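Local coordinates for uncharacterized aldehyde dehydrogenase AldY (Bacillus subtilis, PDB 4DNG), which probably oxidises aldehydes to carboxylates with NAD(+) and may help protect the cell against stress from ethanol and related compounds, at residues 349-354 against 367-372; 361-366 against 383-388. One frame throughout, in Å; residues are numbered along the deposited sequence.

Followed from the N terminus, the chain leaves helix 332-347, lays down strand 351-354, and returns through strand 362-369. Contact 1 closes this first loop by pairing 349-354 with 367-372, antiparallel, across twelve intervening residues. Contact 2 starts within that loop, at 361-366, and closes beyond it at 383-388, after the short helix 376-379, so the two cross along the chain. Strand 362-369 serves both, with 351-354 along one edge and 386-392 along the other. The centres lie about 14 Å apart. Phe368 joins them: its N lies 2.9 Å from Ala387 O, probably hydrogen-bonded, and its ring packs on Ile386. Together they tie three neighbouring strands of one mixed sheet.

Contact 1: residues 349-354 against 367-372; sequences GIELAV and VFVGAD
Leu352 lays one methyl over the ring of Phe368, a CH-pi contact in which CD1 stands 3.5 Å from the centroid of the Phe368 ring, 11° off its normal. Followed outward, the phenylalanine has its CB near Glu351 O and Ile350 CG2. Phe368 CD1 comes 3.2 Å from Glu351 O, which sits at the ring edge, while Ile350 CG2 approaches obliquely. The leucine methyl, over the ring centre, reaches all six carbons from CG to CZ, Phe368 CE1 being nearest to Leu352 CD1 at 3.6 Å. Helix 332-347 adds Ile342 and Ala345. With an alanine here, Leu352 CD1 would probably lose its aromatic platform and a gap would open beside Ile350. On the face away from the ring, Val369 CG2 lies 3.4 Å from Glu351 OE1, the glutamate chain running extended past it; Val369 CG1 meets the methyl of Ala353, which points toward 367-372. The backbones are joined by Val367 N to Val354 O, 2.9 Å, and the longer Val354 N to Val367 O, 3.3 Å. Opposite Val367 the first strand spends two residues, Ala353 and Val354, which makes a classic beta bulge in an antiparallel pair at the border of the sheet.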
loop_
_atom_site.group_PDB
_atom_site.type_symbol
_atom_site.label_atom_id
_atom_site.label_comp_id
_atom_site.label_asym_id
_atom_site.label_seq_id
_atom_site.Cartn_x
_atom_site.Cartn_y
_atom_site.Cartn_z
ATOM N N GLY A 349 -3.733 -3.394 41.619
ATOM C CA GLY A 349 -5.022 -3.551 42.294
ATOM C C GLY A 349 -6.016 -4.525 41.679
ATOM O O GLY A 349 -6.904 -5.021 42.378
ATOM N N ILE A 350 -5.878 -4.806 40.382
ATOM C CA ILE A 350 -6.870 -5.598 39.639
ATOM C C ILE A 350 -7.108 -6.975 40.255
ATOM O O ILE A 350 -6.164 -7.696 40.537
ATOM C CB ILE A 350 -6.496 -5.750 38.150
ATOM C CG1 ILE A 350 -6.647 -4.412 37.413
ATOM C CG2 ILE A 350 -7.375 -6.797 37.475
ATOM C CD1 ILE A 350 -5.368 -3.613 37.288
ATOM N N GLU A 351 -8.375 -7.319 40.476
ATOM C CA GLU A 351 -8.736 -8.626 41.017
ATOM C C GLU A 351 -8.290 -9.759 40.094
ATOM O O GLU A 351 -8.182 -9.594 38.882
ATOM C CB GLU A 351 -10.248 -8.712 41.280
ATOM C CG GLU A 351 -10.688 -9.987 41.997
ATOM C CD GLU A 351 -12.190 -10.113 42.177
ATOM O OE1 GLU A 351 -12.947 -9.273 41.643
ATOM O OE2 GLU A 351 -12.619 -11.069 42.859
ATOM N N LEU A 352 -8.025 -10.909 40.689
ATOM C CA LEU A 352 -7.696 -12.099 39.946
ATOM C C LEU A 352 -8.700 -13.151 40.373
ATOM O O LEU A 352 -8.572 -13.737 41.447
ATOM C CB LEU A 352 -6.264 -12.548 40.263
ATOM C CG LEU A 352 -5.648 -13.724 39.505
ATOM C CD1 LEU A 352 -5.576 -13.442 38.010
ATOM C CD2 LEU A 352 -4.258 -13.998 40.043
ATOM N N ALA A 353 -9.718 -13.357 39.542
ATOM C CA ALA A 353 -10.738 -14.366 39.818
ATOM C C ALA A 353 -10.145 -15.770 39.760
ATOM O O ALA A 353 -10.390 -16.587 40.652
ATOM C CB ALA A 353 -11.908 -14.232 38.859
ATOM N N VAL A 354 -9.355 -16.031 38.720
ATOM C CA VAL A 354 -8.683 -17.320 38.565
ATOM C C VAL A 354 -7.164 -17.132 38.545
ATOM O O VAL A 354 -6.622 -16.455 37.672
ATOM C CB VAL A 354 -9.168 -18.058 37.296
ATOM C CG1 VAL A 354 -8.366 -19.328 37.059
ATOM C CG2 VAL A 354 -10.651 -18.377 37.399
ATOM N N VAL A 367 -7.215 -15.406 34.986
ATOM C CA VAL A 367 -8.316 -14.534 34.611
ATOM C C VAL A 367 -8.385 -13.350 35.571
ATOM O O VAL A 367 -8.620 -13.513 36.777
ATOM C CB VAL A 367 -9.679 -15.276 34.511
ATOM C CG1 VAL A 367 -10.785 -14.303 34.096
ATOM C CG2 VAL A 367 -9.604 -16.449 33.518
ATOM N N PHE A 368 -8.141 -12.164 35.020
ATOM C CA PHE A 368 -8.323 -10.904 35.727
ATOM C C PHE A 368 -9.720 -10.361 35.428
ATOM O O PHE A 368 -10.202 -10.448 34.293
ATOM C CB PHE A 368 -7.261 -9.896 35.294
ATOM C CG PHE A 368 -5.887 -10.210 35.804
ATOM C CD1 PHE A 368 -5.521 -9.872 37.103
ATOM C CD2 PHE A 368 -4.946 -10.837 34.982
ATOM C CE1 PHE A 368 -4.244 -10.158 37.579
ATOM C CE2 PHE A 368 -3.676 -11.126 35.452
ATOM C CZ PHE A 368 -3.325 -10.786 36.755
ATOM N N VAL A 369 -10.380 -9.821 36.447
ATOM C CA VAL A 369 -11.743 -9.330 36.278
ATOM C C VAL A 369 -11.865 -7.896 36.754
ATOM O O VAL A 369 -11.048 -7.427 37.553
ATOM C CB VAL A 369 -12.790 -10.218 36.999
ATOM C CG1 VAL A 369 -12.907 -11.573 36.317
ATOM C CG2 VAL A 369 -12.461 -10.380 38.479
ATOM N N GLY A 370 -12.891 -7.215 36.247
ATOM C CA GLY A 370 -13.221 -5.851 36.639
ATOM C C GLY A 370 -12.122 -4.864 36.321
ATOM O O GLY A 370 -11.924 -3.897 37.060
ATOM N N ALA A 371 -11.400 -5.123 35.230
ATOM C CA ALA A 371 -10.312 -4.260 34.793
ATOM C C ALA A 371 -10.786 -3.020 34.037
ATOM O O ALA A 371 -11.795 -3.057 33.336
ATOM C CB ALA A 371 -9.356 -5.050 33.921
ATOM N N ASP A 372 -10.028 -1.933 34.167
ATOM C CA ASP A 372 -10.191 -0.768 33.303
ATOM C C ASP A 372 -9.786 -1.121 31.870
ATOM O O ASP A 372 -8.858 -1.896 31.659
ATOM C CB ASP A 372 -9.315 0.374 33.802
ATOM C CG ASP A 372 -9.991 1.723 33.683
ATOM O OD1 ASP A 372 -10.742 2.073 34.620
ATOM O OD2 ASP A 372 -9.760 2.432 32.670
#

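Contact 2: residues 361-366 against 383-388; sequences NVLTPY and FAPIAT
Tyr366 and Ile386 pair in parallel, their CA atoms 4.8 Å apart, and two backbone bonds hold the tyrosine from both ends: its N donates to Pro385 O at 2.9 Å, and its O accepts from Ala387 N at the same length. Both bonds are nearly straight. Two CA-H...O contacts accompany them, from Pro365 CA to Pro385 O and from Ile386 CA to Tyr366 O, so each of these two carbonyl oxygens meets a CA-H as well as an N-H. The side chains meet chiefly before the strands pair. Leu363 places CG between its backbone N and carbonyl carbon (chi1 68°), and from there its CD1 methyl reaches the proline ring, with Leu363 CD1 3.7 Å from Pro385 CD and slightly farther from Pro385 CG. The same ring also meets the leucine backbone, Pro385 CG lying 3.2 Å from Leu363 O. Tyr366 touches Ile386 more lightly: Tyr366 CB and Ile386 CG1 are 4.1 Å apart, while the aromatic ring leads away from 383-388. Ile342 of helix 332-347 packs against both side chains. Pro365 and Pro385 share Phe280 of helix 268-281 as a neighbour, and Ala387 rests on Phe307 of helix 297-313, so helices cover the paired strands. An inverse gamma turn centred on Pro385 bends the chain just before strand 386-392 begins. Lys279 NZ bonds to the carbonyl oxygens of Ala384 and Ile386 around that bend. The buried pairing brings together the two strands of a beta-alpha-beta unit, 362-369 and 386-392, linked through helix 376-379, within the mixed sheet of an alpha/beta domain of the aldehyde dehydrogenase fold.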
loop_
_atom_site.group_PDB
_atom_site.type_symbol
_atom_site.label_atom_id
_atom_site.label_comp_id
_atom_site.label_asym_id
_atom_site.label_seq_id
_atom_site.Cartn_x
_atom_site.Cartn_y
_atom_site.Cartn_z
ATOM N N ASN A 361 7.443 -25.236 31.850
ATOM C CA ASN A 361 7.311 -24.116 30.927
ATOM C C ASN A 361 5.851 -23.851 30.494
ATOM O O ASN A 361 5.580 -23.065 29.565
ATOM C CB ASN A 361 8.278 -24.269 29.743
ATOM C CG ASN A 361 9.700 -24.601 30.192
ATOM O OD1 ASN A 361 10.168 -25.740 30.043
ATOM N ND2 ASN A 361 10.389 -23.608 30.755
ATOM N N VAL A 362 4.922 -24.506 31.196
ATOM C CA VAL A 362 3.489 -24.283 31.021
ATOM C C VAL A 362 3.031 -23.248 32.037
ATOM O O VAL A 362 3.312 -23.372 33.228
ATOM C CB VAL A 362 2.672 -25.579 31.283
ATOM C CG1 VAL A 362 1.184 -25.291 31.225
ATOM C CG2 VAL A 362 3.033 -26.695 30.296
ATOM N N LEU A 363 2.328 -22.219 31.597
ATOM C CA LEU A 363 1.526 -21.504 32.576
ATOM C C LEU A 363 0.021 -21.700 32.387
ATOM O O LEU A 363 -0.504 -21.660 31.269
ATOM C CB LEU A 363 1.971 -20.051 32.812
ATOM C CG LEU A 363 1.878 -18.902 31.829
ATOM C CD1 LEU A 363 0.549 -18.183 31.975
ATOM C CD2 LEU A 363 3.016 -17.950 32.146
ATOM N N THR A 364 -0.632 -21.981 33.515
ATOM C CA THR A 364 -2.036 -22.326 33.575
ATOM C C THR A 364 -2.789 -21.026 33.546
ATOM O O THR A 364 -2.256 -20.012 33.999
ATOM C CB THR A 364 -2.367 -23.038 34.885
ATOM O OG1 THR A 364 -1.919 -22.218 35.966
ATOM C CG2 THR A 364 -1.674 -24.415 34.953
ATOM N N PRO A 365 -4.029 -21.055 33.022
ATOM C CA PRO A 365 -4.778 -19.832 32.735
ATOM C C PRO A 365 -4.875 -18.872 33.932
ATOM O O PRO A 365 -5.021 -19.325 35.078
ATOM C CB PRO A 365 -6.174 -20.346 32.350
ATOM C CG PRO A 365 -5.980 -21.764 31.952
ATOM C CD PRO A 365 -4.804 -22.275 32.721
ATOM N N TYR A 366 -4.771 -17.569 33.654
ATOM C CA TYR A 366 -5.089 -16.519 34.628
ATOM C C TYR A 366 -6.259 -15.703 34.112
ATOM O O TYR A 366 -6.292 -15.335 32.936
ATOM C CB TYR A 366 -3.911 -15.565 34.853
ATOM C CG TYR A 366 -2.705 -16.152 35.566
ATOM C CD1 TYR A 366 -1.876 -17.096 34.937
ATOM C CD2 TYR A 366 -2.361 -15.726 36.854
ATOM C CE1 TYR A 366 -0.760 -17.617 35.583
ATOM C CE2 TYR A 366 -1.251 -16.239 37.507
ATOM C CZ TYR A 366 -0.451 -17.180 36.869
ATOM O OH TYR A 366 0.647 -17.692 37.526
ATOM N N PHE A 383 -0.246 -13.014 23.999
ATOM C CA PHE A 383 -0.153 -14.388 23.620
ATOM C C PHE A 383 0.326 -15.243 24.771
ATOM O O PHE A 383 1.356 -15.875 24.690
ATOM C CB PHE A 383 0.716 -14.588 22.399
ATOM C CG PHE A 383 0.090 -15.496 21.405
ATOM C CD1 PHE A 383 -0.786 -15.008 20.473
ATOM C CD2 PHE A 383 0.312 -16.841 21.458
ATOM C CE1 PHE A 383 -1.401 -15.840 19.575
ATOM C CE2 PHE A 383 -0.300 -17.684 20.564
ATOM C CZ PHE A 383 -1.155 -17.182 19.617
ATOM N N ALA A 384 -0.408 -15.173 25.868
ATOM C CA ALA A 384 -0.273 -16.055 27.008
ATOM C C ALA A 384 -1.677 -16.403 27.431
ATOM O O ALA A 384 -2.588 -15.687 27.085
ATOM C CB ALA A 384 0.439 -15.338 28.122
ATOM N N PRO A 385 -1.886 -17.494 28.155
ATOM C CA PRO A 385 -3.260 -17.778 28.593
ATOM C C PRO A 385 -3.715 -16.853 29.726
ATOM O O PRO A 385 -3.979 -17.296 30.842
ATOM C CB PRO A 385 -3.216 -19.254 29.005
ATOM C CG PRO A 385 -1.770 -19.580 29.224
ATOM C CD PRO A 385 -0.911 -18.494 28.637
ATOM N N ILE A 386 -3.796 -15.565 29.411
ATOM C CA ILE A 386 -4.282 -14.551 30.331
ATOM C C ILE A 386 -5.493 -13.875 29.709
ATOM O O ILE A 386 -5.444 -13.402 28.572
ATOM C CB ILE A 386 -3.189 -13.508 30.673
ATOM C CG1 ILE A 386 -2.045 -14.172 31.444
ATOM C CG2 ILE A 386 -3.749 -12.373 31.534
ATOM C CD1 ILE A 386 -0.706 -13.496 31.210
ATOM N N ALA A 387 -6.588 -13.865 30.457
ATOM C CA ALA A 387 -7.822 -13.205 30.032
ATOM C C ALA A 387 -8.092 -12.013 30.935
ATOM O O ALA A 387 -7.741 -12.032 32.117
ATOM C CB ALA A 387 -9.003 -14.173 30.058
ATOM N N THR A 388 -8.698 -10.978 30.360
ATOM C CA THR A 388 -9.042 -9.764 31.088
ATOM C C THR A 388 -10.503 -9.384 30.778
ATOM O O THR A 388 -10.887 -9.214 29.614
ATOM C CB THR A 388 -8.074 -8.605 30.747
ATOM O OG1 THR A 388 -6.717 -9.035 30.917
ATOM C CG2 THR A 388 -8.326 -7.404 31.639
#